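Local coordinates for protein alternansucrase (Leuconostoc mesenteroides, PDB 6HVG) that belongs to glycoside hydrolase family 70 and combines a calcium-bearing TIM-barrel core with choline-binding-type and cell-wall-binding-type repeats, at residues L880-R885 against G911-N916; D925-L930 against D971-K976; K1385-K1390 against Y1400-D1405. One frame throughout, in Å; residues are numbered along the deposited sequence.

Contact 1 of 3, residues L880-R885 against G911-N916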
ATOM      1  N   LEU A 880     -32.293  -4.835 -18.234  1.00 66.54           N
ATOM      2  CA  LEU A 880     -32.214  -6.199 -17.754  1.00 66.82           C
ATOM      3  C   LEU A 880     -31.384  -6.999 -18.765  1.00 67.38           C
ATOM      4  O   LEU A 880     -31.642  -6.945 -19.964  1.00 70.24           O
ATOM      5  CB  LEU A 880     -33.631  -6.798 -17.577  1.00 67.67           C
ATOM      6  CG  LEU A 880     -34.003  -7.424 -16.209  1.00 67.68           C
ATOM      7  CD1 LEU A 880     -33.477  -6.692 -15.001  1.00 70.49           C
ATOM      8  CD2 LEU A 880     -35.510  -7.557 -16.055  1.00 63.61           C
ATOM      9  N   LEU A 881     -30.365  -7.714 -18.285  1.00 65.26           N
ATOM     10  CA  LEU A 881     -29.463  -8.467 -19.167  1.00 64.53           C
ATOM     11  C   LEU A 881     -29.970  -9.890 -19.387  1.00 62.61           C
ATOM     12  O   LEU A 881     -30.359 -10.555 -18.444  1.00 59.18           O
ATOM     13  CB  LEU A 881     -28.043  -8.495 -18.588  1.00 65.81           C
ATOM     14  CG  LEU A 881     -26.975  -9.310 -19.337  1.00 65.92           C
ATOM     15  CD1 LEU A 881     -25.661  -8.554 -19.430  1.00 68.14           C
ATOM     16  CD2 LEU A 881     -26.731 -10.641 -18.662  1.00 65.43           C
ATOM     17  N   THR A 882     -29.957 -10.332 -20.638  1.00 60.95           N
ATOM     18  CA  THR A 882     -30.399 -11.663 -20.979  1.00 61.36           C
ATOM     19  C   THR A 882     -29.277 -12.463 -21.622  1.00 59.02           C
ATOM     20  O   THR A 882     -28.788 -12.114 -22.689  1.00 56.34           O
ATOM     21  CB  THR A 882     -31.633 -11.627 -21.900  1.00 64.08           C
ATOM     22  OG1 THR A 882     -31.380 -10.813 -23.047  1.00 63.61           O
ATOM     23  CG2 THR A 882     -32.820 -11.077 -21.144  1.00 65.59           C
ATOM     24  N   SER A 883     -28.873 -13.532 -20.941  1.00 59.24           N
ATOM     25  CA  SER A 883     -27.771 -14.405 -21.379  1.00 58.02           C
ATOM     26  C   SER A 883     -28.291 -15.815 -21.539  1.00 55.69           C
ATOM     27  O   SER A 883     -28.934 -16.344 -20.628  1.00 60.89           O
ATOM     28  CB  SER A 883     -26.605 -14.396 -20.375  1.00 56.36           C
ATOM     29  OG  SER A 883     -25.494 -15.146 -20.841  1.00 59.21           O
ATOM     30  N   VAL A 884     -27.992 -16.416 -22.688  1.00 50.81           N
ATOM     31  CA  VAL A 884     -28.505 -17.723 -23.073  1.00 50.13           C
ATOM     32  C   VAL A 884     -27.374 -18.624 -23.527  1.00 48.56           C
ATOM     33  O   VAL A 884     -26.441 -18.145 -24.133  1.00 51.05           O
ATOM     34  CB  VAL A 884     -29.506 -17.614 -24.255  1.00 50.12           C
ATOM     35  CG1 VAL A 884     -29.906 -18.993 -24.763  1.00 49.54           C
ATOM     36  CG2 VAL A 884     -30.732 -16.800 -23.840  1.00 49.90           C
ATOM     37  N   ARG A 885     -27.460 -19.914 -23.214  1.00 46.86           N
ATOM     38  CA  ARG A 885     -26.635 -20.948 -23.831  1.00 46.74           C
ATOM     39  C   ARG A 885     -27.593 -21.966 -24.483  1.00 46.80           C
ATOM     40  O   ARG A 885     -28.594 -22.332 -23.889  1.00 47.48           O
ATOM     41  CB  ARG A 885     -25.722 -21.643 -22.798  1.00 48.49           C
ATOM     42  CG  ARG A 885     -24.520 -20.826 -22.275  1.00 50.01           C
ATOM     43  CD  ARG A 885     -23.441 -20.455 -23.337  1.00 48.86           C
ATOM     44  NE  ARG A 885     -22.456 -21.507 -23.596  1.00 47.74           N
ATOM     45  CZ  ARG A 885     -21.501 -21.871 -22.738  1.00 49.70           C
ATOM     46  NH1 ARG A 885     -21.356 -21.280 -21.557  1.00 49.80           N
ATOM     47  NH2 ARG A 885     -20.670 -22.850 -23.064  1.00 53.17           N
ATOM     48  N   GLY A 911     -31.023 -20.220 -19.440  1.00 53.71           N
ATOM     49  CA  GLY A 911     -31.410 -18.828 -19.630  1.00 52.53           C
ATOM     50  C   GLY A 911     -31.190 -18.042 -18.357  1.00 52.50           C
ATOM     51  O   GLY A 911     -31.650 -18.446 -17.287  1.00 53.82           O
ATOM     52  N   VAL A 912     -30.458 -16.938 -18.458  1.00 53.51           N
ATOM     53  CA  VAL A 912     -30.157 -16.100 -17.295  1.00 52.70           C
ATOM     54  C   VAL A 912     -30.610 -14.656 -17.530  1.00 54.66           C
ATOM     55  O   VAL A 912     -30.306 -14.061 -18.567  1.00 52.19           O
ATOM     56  CB  VAL A 912     -28.679 -16.122 -16.958  1.00 50.71           C
ATOM     57  CG1 VAL A 912     -28.401 -15.286 -15.709  1.00 51.51           C
ATOM     58  CG2 VAL A 912     -28.238 -17.552 -16.746  1.00 50.81           C
ATOM     59  N   ILE A 913     -31.380 -14.140 -16.568  1.00 55.25           N
ATOM     60  CA  ILE A 913     -31.842 -12.767 -16.546  1.00 56.31           C
ATOM     61  C   ILE A 913     -31.322 -12.119 -15.266  1.00 56.53           C
ATOM     62  O   ILE A 913     -31.537 -12.655 -14.176  1.00 59.97           O
ATOM     63  CB  ILE A 913     -33.378 -12.691 -16.556  1.00 56.71           C
ATOM     64  CG1 ILE A 913     -33.941 -13.504 -17.728  1.00 56.41           C
ATOM     65  CG2 ILE A 913     -33.825 -11.235 -16.648  1.00 58.13           C
ATOM     66  CD1 ILE A 913     -35.428 -13.731 -17.636  1.00 57.29           C
ATOM     67  N   VAL A 914     -30.675 -10.960 -15.388  1.00 53.74           N
ATOM     68  CA  VAL A 914     -30.121 -10.270 -14.220  1.00 53.55           C
ATOM     69  C   VAL A 914     -30.256  -8.756 -14.320  1.00 52.62           C
ATOM     70  O   VAL A 914     -30.151  -8.185 -15.387  1.00 52.55           O
ATOM     71  CB  VAL A 914     -28.661 -10.690 -13.965  1.00 53.89           C
ATOM     72  CG1 VAL A 914     -27.896 -10.748 -15.254  1.00 57.91           C
ATOM     73  CG2 VAL A 914     -27.958  -9.777 -12.971  1.00 52.15           C
ATOM     74  N   GLY A 915     -30.516  -8.127 -13.177  1.00 53.68           N
ATOM     75  CA  GLY A 915     -30.632  -6.677 -13.074  1.00 55.15           C
ATOM     76  C   GLY A 915     -29.917  -6.147 -11.854  1.00 56.09           C
ATOM     77  O   GLY A 915     -29.673  -6.889 -10.906  1.00 56.63           O
ATOM     78  N   ASN A 916     -29.594  -4.854 -11.881  1.00 59.73           N
ATOM     79  CA  ASN A 916     -28.861  -4.172 -10.796  1.00 59.87           C
ATOM     80  C   ASN A 916     -29.678  -3.081 -10.141  1.00 61.68           C
ATOM     81  O   ASN A 916     -29.123  -2.177  -9.530  1.00 59.98           O
ATOM     82  CB  ASN A 916     -27.560  -3.570 -11.345  1.00 59.78           C
ATOM     83  CG  ASN A 916     -27.799  -2.583 -12.478  1.00 60.43           C
ATOM     84  OD1 ASN A 916     -28.884  -2.030 -12.630  1.00 62.47           O
ATOM     85  ND2 ASN A 916     -26.770  -2.361 -13.278  1.00 60.93           N
TER
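Strands 881-885 and 911-915 run antiparallel, L881 facing V914 and V884 facing G911, their short axes 4.8 Å apart at closest and at 166°. Two neighbouring strands meet here in the large antiparallel sheet, most of whose strands follow barrel strand 821-825, consistent with domain C of the family. L881 and V914 form one hydrogen-bonded pair, with L881 N 2.9 Å from V914 O; S883 and V912 form the next, with V912 N 2.7 Å from S883 O. All four bonds of these two pairs are fairly straight, and between them T882 and I913 make a non-hydrogen-bonded pair.

On the sheet face carrying L881, S883, V912 and V914, helix 807-814 packs against L881, V912 and V914. L881 and V914 run alongside each other off the same face, and L881 CD2 comes 3.6 Å from V914 CG1. That methyl of V914 stands between the backbone N and the carbonyl carbon (chi1 43°), which turns it to the leucine. The S883 hydroxyl, OG, is held by Q862 NE2 on strand 862-866.

The other face carries T882, V884 and I913 and receives L930 of strand 927-931. L880, one step before the paired residues, crosses I913 at a slant, its CG 3.8 Å from I913 CG2, while its CD1 reaches over the side-chain-free backbone of G915, 3.4 Å from G915 CA.

Contact 2 of 3, residues D925-L930 against D971-K976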
ATOM      1  N   ASP A 925     -47.395  -2.627 -19.913  1.00101.63           N
ATOM      2  CA  ASP A 925     -47.247  -3.106 -21.303  1.00101.96           C
ATOM      3  C   ASP A 925     -46.019  -4.023 -21.542  1.00 97.52           C
ATOM      4  O   ASP A 925     -46.075  -4.959 -22.357  1.00 88.43           O
ATOM      5  CB  ASP A 925     -47.174  -1.906 -22.261  1.00100.73           C
ATOM      6  N   LYS A 926     -44.933  -3.756 -20.812  1.00 96.32           N
ATOM      7  CA  LYS A 926     -43.600  -4.324 -21.089  1.00 93.02           C
ATOM      8  C   LYS A 926     -43.492  -5.844 -21.012  1.00 89.93           C
ATOM      9  O   LYS A 926     -44.019  -6.473 -20.094  1.00 90.57           O
ATOM     10  CB  LYS A 926     -42.557  -3.729 -20.143  1.00 91.81           C
ATOM     11  CG  LYS A 926     -41.118  -4.044 -20.543  1.00 92.34           C
ATOM     12  CD  LYS A 926     -40.753  -3.497 -21.908  1.00 92.94           C
ATOM     13  CE  LYS A 926     -39.254  -3.569 -22.182  1.00 90.14           C
ATOM     14  NZ  LYS A 926     -38.973  -3.000 -23.530  1.00 91.48           N
ATOM     15  N   THR A 927     -42.777  -6.409 -21.984  1.00 87.74           N
ATOM     16  CA  THR A 927     -42.470  -7.831 -22.036  1.00 84.64           C
ATOM     17  C   THR A 927     -40.967  -8.030 -22.127  1.00 84.48           C
ATOM     18  O   THR A 927     -40.285  -7.356 -22.903  1.00 87.07           O
ATOM     19  CB  THR A 927     -43.093  -8.492 -23.268  1.00 82.72           C
ATOM     20  OG1 THR A 927     -42.442  -8.013 -24.445  1.00 79.18           O
ATOM     21  CG2 THR A 927     -44.555  -8.154 -23.327  1.00 85.67           C
ATOM     22  N   ILE A 928     -40.450  -8.964 -21.341  1.00 80.61           N
ATOM     23  CA  ILE A 928     -39.021  -9.276 -21.371  1.00 75.89           C
ATOM     24  C   ILE A 928     -38.795 -10.695 -21.873  1.00 73.43           C
ATOM     25  O   ILE A 928     -39.425 -11.635 -21.410  1.00 69.53           O
ATOM     26  CB  ILE A 928     -38.378  -9.034 -19.995  1.00 72.89           C
ATOM     27  CG1 ILE A 928     -38.188  -7.534 -19.810  1.00 70.45           C
ATOM     28  CG2 ILE A 928     -37.031  -9.728 -19.881  1.00 70.98           C
ATOM     29  CD1 ILE A 928     -37.725  -7.159 -18.432  1.00 70.48           C
ATOM     30  N   THR A 929     -37.878 -10.834 -22.830  1.00 71.36           N
ATOM     31  CA  THR A 929     -37.728 -12.087 -23.568  1.00 68.87           C
ATOM     32  C   THR A 929     -36.341 -12.735 -23.505  1.00 64.83           C
ATOM     33  O   THR A 929     -35.308 -12.081 -23.640  1.00 68.13           O
ATOM     34  CB  THR A 929     -38.077 -11.893 -25.049  1.00 68.16           C
ATOM     35  OG1 THR A 929     -39.347 -11.248 -25.157  1.00 67.81           O
ATOM     36  CG2 THR A 929     -38.148 -13.225 -25.733  1.00 70.74           C
ATOM     37  N   LEU A 930     -36.360 -14.045 -23.311  1.00 62.59           N
ATOM     38  CA  LEU A 930     -35.185 -14.896 -23.433  1.00 61.75           C
ATOM     39  C   LEU A 930     -35.255 -15.682 -24.732  1.00 59.91           C
ATOM     40  O   LEU A 930     -36.064 -16.573 -24.868  1.00 60.82           O
ATOM     41  CB  LEU A 930     -35.132 -15.895 -22.283  1.00 61.71           C
ATOM     42  CG  LEU A 930     -34.596 -15.446 -20.922  1.00 61.59           C
ATOM     43  CD1 LEU A 930     -34.744 -16.574 -19.923  1.00 61.64           C
ATOM     44  CD2 LEU A 930     -33.147 -15.005 -21.004  1.00 63.50           C
ATOM     45  N   ASP A 971     -38.952 -18.426 -27.942  1.00 69.83           N
ATOM     46  CA  ASP A 971     -38.780 -17.378 -26.941  1.00 73.62           C
ATOM     47  C   ASP A 971     -39.650 -17.631 -25.707  1.00 73.55           C
ATOM     48  O   ASP A 971     -40.825 -17.989 -25.817  1.00 72.97           O
ATOM     49  CB  ASP A 971     -39.096 -15.994 -27.546  1.00 77.39           C
ATOM     50  CG  ASP A 971     -38.404 -15.762 -28.868  1.00 81.45           C
ATOM     51  OD1 ASP A 971     -37.381 -16.435 -29.125  1.00 89.56           O
ATOM     52  OD2 ASP A 971     -38.868 -14.920 -29.660  1.00 83.28           O
ATOM     53  N   LEU A 972     -39.050 -17.420 -24.537  1.00 71.81           N
ATOM     54  CA  LEU A 972     -39.787 -17.410 -23.281  1.00 74.10           C
ATOM     55  C   LEU A 972     -40.196 -15.976 -23.028  1.00 76.49           C
ATOM     56  O   LEU A 972     -39.320 -15.131 -22.829  1.00 76.57           O
ATOM     57  CB  LEU A 972     -38.909 -17.839 -22.122  1.00 73.75           C
ATOM     58  CG  LEU A 972     -38.555 -19.310 -21.971  1.00 73.64           C
ATOM     59  CD1 LEU A 972     -37.701 -19.461 -20.728  1.00 71.74           C
ATOM     60  CD2 LEU A 972     -39.808 -20.161 -21.872  1.00 74.39           C
ATOM     61  N   ILE A 973     -41.502 -15.686 -23.021  1.00 74.11           N
ATOM     62  CA  ILE A 973     -41.956 -14.301 -22.838  1.00 71.63           C
ATOM     63  C   ILE A 973     -42.322 -14.046 -21.369  1.00 70.51           C
ATOM     64  O   ILE A 973     -42.988 -14.858 -20.735  1.00 67.50           O
ATOM     65  CB  ILE A 973     -43.149 -13.932 -23.743  1.00 71.95           C
ATOM     66  CG1 ILE A 973     -43.007 -14.537 -25.154  1.00 71.86           C
ATOM     67  CG2 ILE A 973     -43.296 -12.412 -23.804  1.00 73.28           C
ATOM     68  CD1 ILE A 973     -42.024 -13.830 -26.049  1.00 74.17           C
ATOM     69  N   PHE A 974     -41.883 -12.909 -20.839  1.00 71.99           N
ATOM     70  CA  PHE A 974     -42.152 -12.544 -19.455  1.00 75.39           C
ATOM     71  C   PHE A 974     -42.814 -11.174 -19.393  1.00 77.86           C
ATOM     72  O   PHE A 974     -42.493 -10.286 -20.184  1.00 78.92           O
ATOM     73  CB  PHE A 974     -40.861 -12.492 -18.637  1.00 74.27           C
ATOM     74  CG  PHE A 974     -40.195 -13.826 -18.443  1.00 73.41           C
ATOM     75  CD1 PHE A 974     -39.354 -14.338 -19.413  1.00 72.72           C
ATOM     76  CD2 PHE A 974     -40.408 -14.563 -17.280  1.00 73.23           C
ATOM     77  CE1 PHE A 974     -38.727 -15.560 -19.227  1.00 72.86           C
ATOM     78  CE2 PHE A 974     -39.784 -15.791 -17.083  1.00 72.55           C
ATOM     79  CZ  PHE A 974     -38.944 -16.291 -18.055  1.00 73.98           C
ATOM     80  N   HIS A 975     -43.723 -11.015 -18.435  1.00 81.86           N
ATOM     81  CA  HIS A 975     -44.495  -9.782 -18.267  1.00 89.21           C
ATOM     82  C   HIS A 975     -44.262  -9.223 -16.866  1.00 85.88           C
ATOM     83  O   HIS A 975     -43.625  -9.877 -16.030  1.00 80.30           O
ATOM     84  CB  HIS A 975     -45.995 -10.058 -18.481  1.00 94.18           C
ATOM     85  CG  HIS A 975     -46.310 -10.713 -19.791  1.00 97.52           C
ATOM     86  ND1 HIS A 975     -46.580  -9.996 -20.935  1.00 98.37           N
ATOM     87  CD2 HIS A 975     -46.389 -12.020 -20.140  1.00 98.89           C
ATOM     88  CE1 HIS A 975     -46.807 -10.829 -21.934  1.00 98.23           C
ATOM     89  NE2 HIS A 975     -46.697 -12.064 -21.480  1.00 99.24           N
ATOM     90  N   LYS A 976     -44.824  -8.045 -16.598  1.00 84.77           N
ATOM     91  CA  LYS A 976     -44.780  -7.456 -15.259  1.00 86.71           C
ATOM     92  C   LYS A 976     -45.334  -8.452 -14.244  1.00 85.01           C
ATOM     93  O   LYS A 976     -44.748  -8.680 -13.197  1.00 82.83           O
ATOM     94  CB  LYS A 976     -45.567  -6.137 -15.215  1.00 88.08           C
ATOM     95  CG  LYS A 976     -45.527  -5.402 -13.874  1.00 88.54           C
ATOM     96  CD  LYS A 976     -46.399  -4.149 -13.873  1.00 91.08           C
ATOM     97  CE  LYS A 976     -46.288  -3.380 -12.562  1.00 90.74           C
ATOM     98  NZ  LYS A 976     -46.992  -4.074 -11.434  1.00 91.13           N
TER
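I928 and L930 each form a hydrogen-bonded antiparallel pair, with F974 and L972 respectively, in a two-stranded ribbon that lies as a second layer on the large antiparallel sheet. The bond from I928 N to F974 O is 2.7 Å; its return, F974 N to I928 O, is more bent, at 135°. At the other end L930 N and L972 O are 3.2 Å apart and nearly in line with the hydrogen (168°).

F974 can be followed outward. Its CB lies 3.2 Å from I928 O. CG stands anti to the carbonyl carbon (chi1 -67°), which sends the ring back along its own strand toward L972 and L930. CD1 then passes I928 O at 3.4 Å, so that this oxygen sits at the ring edge, in plane. Further out CE1 meets L930 CD1 at 4.2 Å, the leucine arriving obliquely, and the ring makes an edge-to-face contact with W1007. L930 CD1 also lies beside L972 CD1, and I913 and L964 add to the apolar surroundings.

The reverse side of the ribbon carries T927, T929, I973 and H975. T929 lies alongside I973, its OG1 3.8 Å from I973 CD1, and its CG2 crosses D971 CB at 3.4 Å. T927 CG2 approaches H975 ND1 to 3.6 Å.

Chemistry thus divides the ribbon: the face of I928, L930, L972 and F974 is buried, its side chains wholly hydrocarbon, whereas the face of T927, T929, I973 and H975, mixed in character, stays partly or fully exposed, so burial of apolar surface probably holds the layers together.

Contact 3 of 3, residues K1385-K1390 against Y1400-D1405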
ATOM      1  N   LYS A1385      21.814  23.817  -1.835  1.00 50.93           N
ATOM      2  CA  LYS A1385      21.862  23.735  -3.322  1.00 51.10           C
ATOM      3  C   LYS A1385      21.099  24.877  -3.986  1.00 49.70           C
ATOM      4  O   LYS A1385      20.051  25.303  -3.492  1.00 49.15           O
ATOM      5  CB  LYS A1385      21.318  22.405  -3.839  1.00 50.38           C
ATOM      6  CG  LYS A1385      22.236  21.236  -3.634  1.00 56.04           C
ATOM      7  CD  LYS A1385      21.506  19.905  -3.776  1.00 62.15           C
ATOM      8  CE  LYS A1385      22.414  18.746  -3.365  1.00 65.49           C
ATOM      9  NZ  LYS A1385      21.681  17.576  -2.809  1.00 65.90           N
ATOM     10  N   MET A1386      21.630  25.376  -5.097  1.00 49.67           N
ATOM     11  CA  MET A1386      20.932  26.384  -5.895  1.00 50.42           C
ATOM     12  C   MET A1386      19.702  25.737  -6.516  1.00 51.18           C
ATOM     13  O   MET A1386      19.720  24.566  -6.875  1.00 50.08           O
ATOM     14  CB  MET A1386      21.861  26.927  -6.972  1.00 52.28           C
ATOM     15  CG  MET A1386      21.305  28.062  -7.831  1.00 56.59           C
ATOM     16  SD  MET A1386      22.322  28.313  -9.324  1.00 57.36           S
ATOM     17  CE  MET A1386      23.665  29.282  -8.613  1.00 58.32           C
ATOM     18  N   VAL A1387      18.630  26.505  -6.603  1.00 55.54           N
ATOM     19  CA  VAL A1387      17.390  26.050  -7.230  1.00 58.36           C
ATOM     20  C   VAL A1387      17.236  26.741  -8.583  1.00 57.01           C
ATOM     21  O   VAL A1387      17.498  27.946  -8.715  1.00 51.23           O
ATOM     22  CB  VAL A1387      16.163  26.370  -6.356  1.00 61.37           C
ATOM     23  CG1 VAL A1387      14.907  25.710  -6.913  1.00 64.50           C
ATOM     24  CG2 VAL A1387      16.405  25.925  -4.924  1.00 59.09           C
ATOM     25  N   ARG A1388      16.800  25.955  -9.569  1.00 62.15           N
ATOM     26  CA  ARG A1388      16.673  26.407 -10.965  1.00 64.60           C
ATOM     27  C   ARG A1388      15.302  26.069 -11.565  1.00 65.31           C
ATOM     28  O   ARG A1388      14.729  25.004 -11.262  1.00 58.19           O
ATOM     29  CB  ARG A1388      17.730  25.710 -11.818  1.00 65.83           C
ATOM     30  CG  ARG A1388      19.184  25.950 -11.448  1.00 66.19           C
ATOM     31  CD  ARG A1388      20.044  24.848 -12.076  1.00 66.78           C
ATOM     32  NE  ARG A1388      21.457  25.192 -12.132  1.00 68.40           N
ATOM     33  CZ  ARG A1388      21.999  25.977 -13.055  1.00 68.49           C
ATOM     34  NH1 ARG A1388      21.256  26.517 -14.006  1.00 69.63           N
ATOM     35  NH2 ARG A1388      23.294  26.250 -13.012  1.00 72.60           N
ATOM     36  N   ASP A1389      14.794  26.976 -12.404  1.00 68.08           N
ATOM     37  CA  ASP A1389      13.613  26.705 -13.238  1.00 70.60           C
ATOM     38  C   ASP A1389      12.398  26.275 -12.430  1.00 71.37           C
ATOM     39  O   ASP A1389      11.861  25.175 -12.624  1.00 69.74           O
ATOM     40  CB  ASP A1389      13.969  25.637 -14.292  1.00 71.90           C
ATOM     41  CG  ASP A1389      12.871  25.407 -15.335  1.00 71.06           C
ATOM     42  OD1 ASP A1389      11.996  26.281 -15.543  1.00 68.39           O
ATOM     43  OD2 ASP A1389      12.914  24.332 -15.970  1.00 71.12           O
ATOM     44  N   LYS A1390      11.964  27.135 -11.516  1.00 72.75           N
ATOM     45  CA  LYS A1390      10.680  26.930 -10.828  1.00 76.21           C
ATOM     46  C   LYS A1390      10.236  28.165 -10.056  1.00 76.34           C
ATOM     47  O   LYS A1390      11.023  29.078  -9.775  1.00 79.78           O
ATOM     48  CB  LYS A1390      10.705  25.666  -9.944  1.00 77.34           C
ATOM     49  CG  LYS A1390      11.106  25.847  -8.506  1.00 77.71           C
ATOM     50  CD  LYS A1390      11.054  24.522  -7.751  1.00 80.19           C
ATOM     51  CE  LYS A1390      10.991  24.746  -6.246  1.00 84.11           C
ATOM     52  NZ  LYS A1390      11.184  23.493  -5.467  1.00 82.88           N
ATOM     53  N   TYR A1400       8.334  34.167  -6.022  1.00 67.75           N
ATOM     54  CA  TYR A1400       9.510  34.462  -6.860  1.00 64.45           C
ATOM     55  C   TYR A1400       9.673  33.373  -7.914  1.00 63.00           C
ATOM     56  O   TYR A1400       9.150  32.259  -7.760  1.00 61.55           O
ATOM     57  CB  TYR A1400      10.776  34.545  -6.015  1.00 63.88           C
ATOM     58  CG  TYR A1400      10.653  35.336  -4.725  1.00 66.32           C
ATOM     59  CD1 TYR A1400      11.008  36.695  -4.663  1.00 68.39           C
ATOM     60  CD2 TYR A1400      10.220  34.723  -3.551  1.00 64.78           C
ATOM     61  CE1 TYR A1400      10.939  37.403  -3.464  1.00 68.31           C
ATOM     62  CE2 TYR A1400      10.132  35.433  -2.359  1.00 64.89           C
ATOM     63  CZ  TYR A1400      10.484  36.762  -2.317  1.00 68.64           C
ATOM     64  OH  TYR A1400      10.396  37.440  -1.118  1.00 73.69           O
ATOM     65  N   HIS A1401      10.366  33.712  -8.995  1.00 62.86           N
ATOM     66  CA  HIS A1401      10.660  32.749 -10.052  1.00 63.78           C
ATOM     67  C   HIS A1401      12.154  32.691 -10.272  1.00 61.27           C
ATOM     68  O   HIS A1401      12.834  33.723 -10.272  1.00 58.70           O
ATOM     69  CB  HIS A1401       9.956  33.092 -11.367  1.00 68.04           C
ATOM     70  CG  HIS A1401      10.391  32.232 -12.519  1.00 69.00           C
ATOM     71  ND1 HIS A1401      11.269  32.656 -13.498  1.00 69.83           N
ATOM     72  CD2 HIS A1401      10.091  30.942 -12.815  1.00 68.76           C
ATOM     73  CE1 HIS A1401      11.467  31.669 -14.360  1.00 70.05           C
ATOM     74  NE2 HIS A1401      10.765  30.619 -13.967  1.00 68.39           N
ATOM     75  N   LEU A1402      12.645  31.478 -10.472  1.00 58.79           N
ATOM     76  CA  LEU A1402      14.034  31.273 -10.776  1.00 60.14           C
ATOM     77  C   LEU A1402      14.158  30.715 -12.179  1.00 61.18           C
ATOM     78  O   LEU A1402      13.565  29.675 -12.523  1.00 57.41           O
ATOM     79  CB  LEU A1402      14.681  30.365  -9.736  1.00 60.59           C
ATOM     80  CG  LEU A1402      14.476  30.907  -8.320  1.00 60.96           C
ATOM     81  CD1 LEU A1402      14.513  29.786  -7.293  1.00 61.46           C
ATOM     82  CD2 LEU A1402      15.499  31.999  -8.053  1.00 61.30           C
ATOM     83  N   ASN A1403      14.923  31.440 -12.991  1.00 66.15           N
ATOM     84  CA  ASN A1403      15.178  31.097 -14.392  1.00 69.52           C
ATOM     85  C   ASN A1403      15.946  29.786 -14.465  1.00 72.36           C
ATOM     86  O   ASN A1403      16.254  29.176 -13.427  1.00 72.36           O
ATOM     87  CB  ASN A1403      15.940  32.237 -15.063  1.00 70.73           C
ATOM     88  CG  ASN A1403      15.041  33.427 -15.388  1.00 76.46           C
ATOM     89  OD1 ASN A1403      13.833  33.284 -15.568  1.00 82.05           O
ATOM     90  ND2 ASN A1403      15.632  34.614 -15.457  1.00 78.45           N
ATOM     91  N   VAL A1404      16.227  29.336 -15.684  1.00 75.91           N
ATOM     92  CA  VAL A1404      16.998  28.103 -15.898  1.00 76.52           C
ATOM     93  C   VAL A1404      18.440  28.326 -15.436  1.00 69.48           C
ATOM     94  O   VAL A1404      19.014  27.501 -14.754  1.00 59.78           O
ATOM     95  CB  VAL A1404      16.997  27.648 -17.379  1.00 82.07           C
ATOM     96  CG1 VAL A1404      17.618  26.254 -17.498  1.00 79.48           C
ATOM     97  CG2 VAL A1404      15.581  27.671 -17.958  1.00 84.83           C
ATOM     98  N   ASP A1405      19.006  29.474 -15.786  1.00 69.36           N
ATOM     99  CA  ASP A1405      20.379  29.805 -15.389  1.00 70.37           C
ATOM    100  C   ASP A1405      20.526  30.121 -13.887  1.00 72.34           C
ATOM    101  O   ASP A1405      21.613  30.472 -13.434  1.00 74.76           O
ATOM    102  CB  ASP A1405      20.921  30.968 -16.249  1.00 73.96           C
ATOM    103  CG  ASP A1405      20.143  32.273 -16.058  1.00 74.66           C
ATOM    104  OD1 ASP A1405      19.226  32.323 -15.214  1.00 70.24           O
ATOM    105  OD2 ASP A1405      20.441  33.258 -16.767  1.00 73.01           O
TER
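K1390 and L1402 bond both ways, L1402 N to K1390 O at 3.0 Å and K1390 N to L1402 O at 3.2 Å. D1389, whose backbone has the left-handed conformation (phi 56°), turns its N to N1403 O at 2.8 Å, the donor standing 55° above the carbonyl plane. R1388 stretches its side chain past V1404 O, CB, CG and CD all lying near that oxygen. NH1 then makes a weak hydrogen bond of 2.6 Å to V1404 O, which lies at the guanidinium edge.

L1402 is the buried residue of this surface contact, its CD1 crossing V1387 CB at 3.9 Å. Two residues, D1389 and K1390, stand opposite the single L1402 in a G1 beta bulge. It lies where strand 1390-1393 begins, at the open end of the hairpin formed with 1399-1402, which resembles those of the cell-wall-binding repeats that precede it in the chain. The preceding hairpin strand supplies Y1379, which touches both V1387 and L1402, and M1408 reaches L1402 as well.

Past the strand, T1407 OG1 bonds to N1403 ND2 and D1405 OD1, beside the carbonyls that receive D1389 and R1388. The H1401 ring meets that of Y1391, their planes about 50° apart.

In the fold
From the N terminus, contact 1 comes first and closes a connection of 25 residues, nearly all loop, between neighbouring strands of the large antiparallel sheet. Strand 927-931 follows and opens contact 2, which closes after 40 residues; the chain between supplies strands 940-947, 952-954 and 962-965 to that same sheet before returning as 971-975. The two contacts are in series yet touch as layers: L880 CD2 meets I928 CD1 at 3.3 Å, and L930 CD2 lies 3.7 Å from I913 CG1. Contact 3, a short hairpin closure near the C terminus, stands apart among the repeats, its centre about 62 Å from that of contact 1. None nests or crosses.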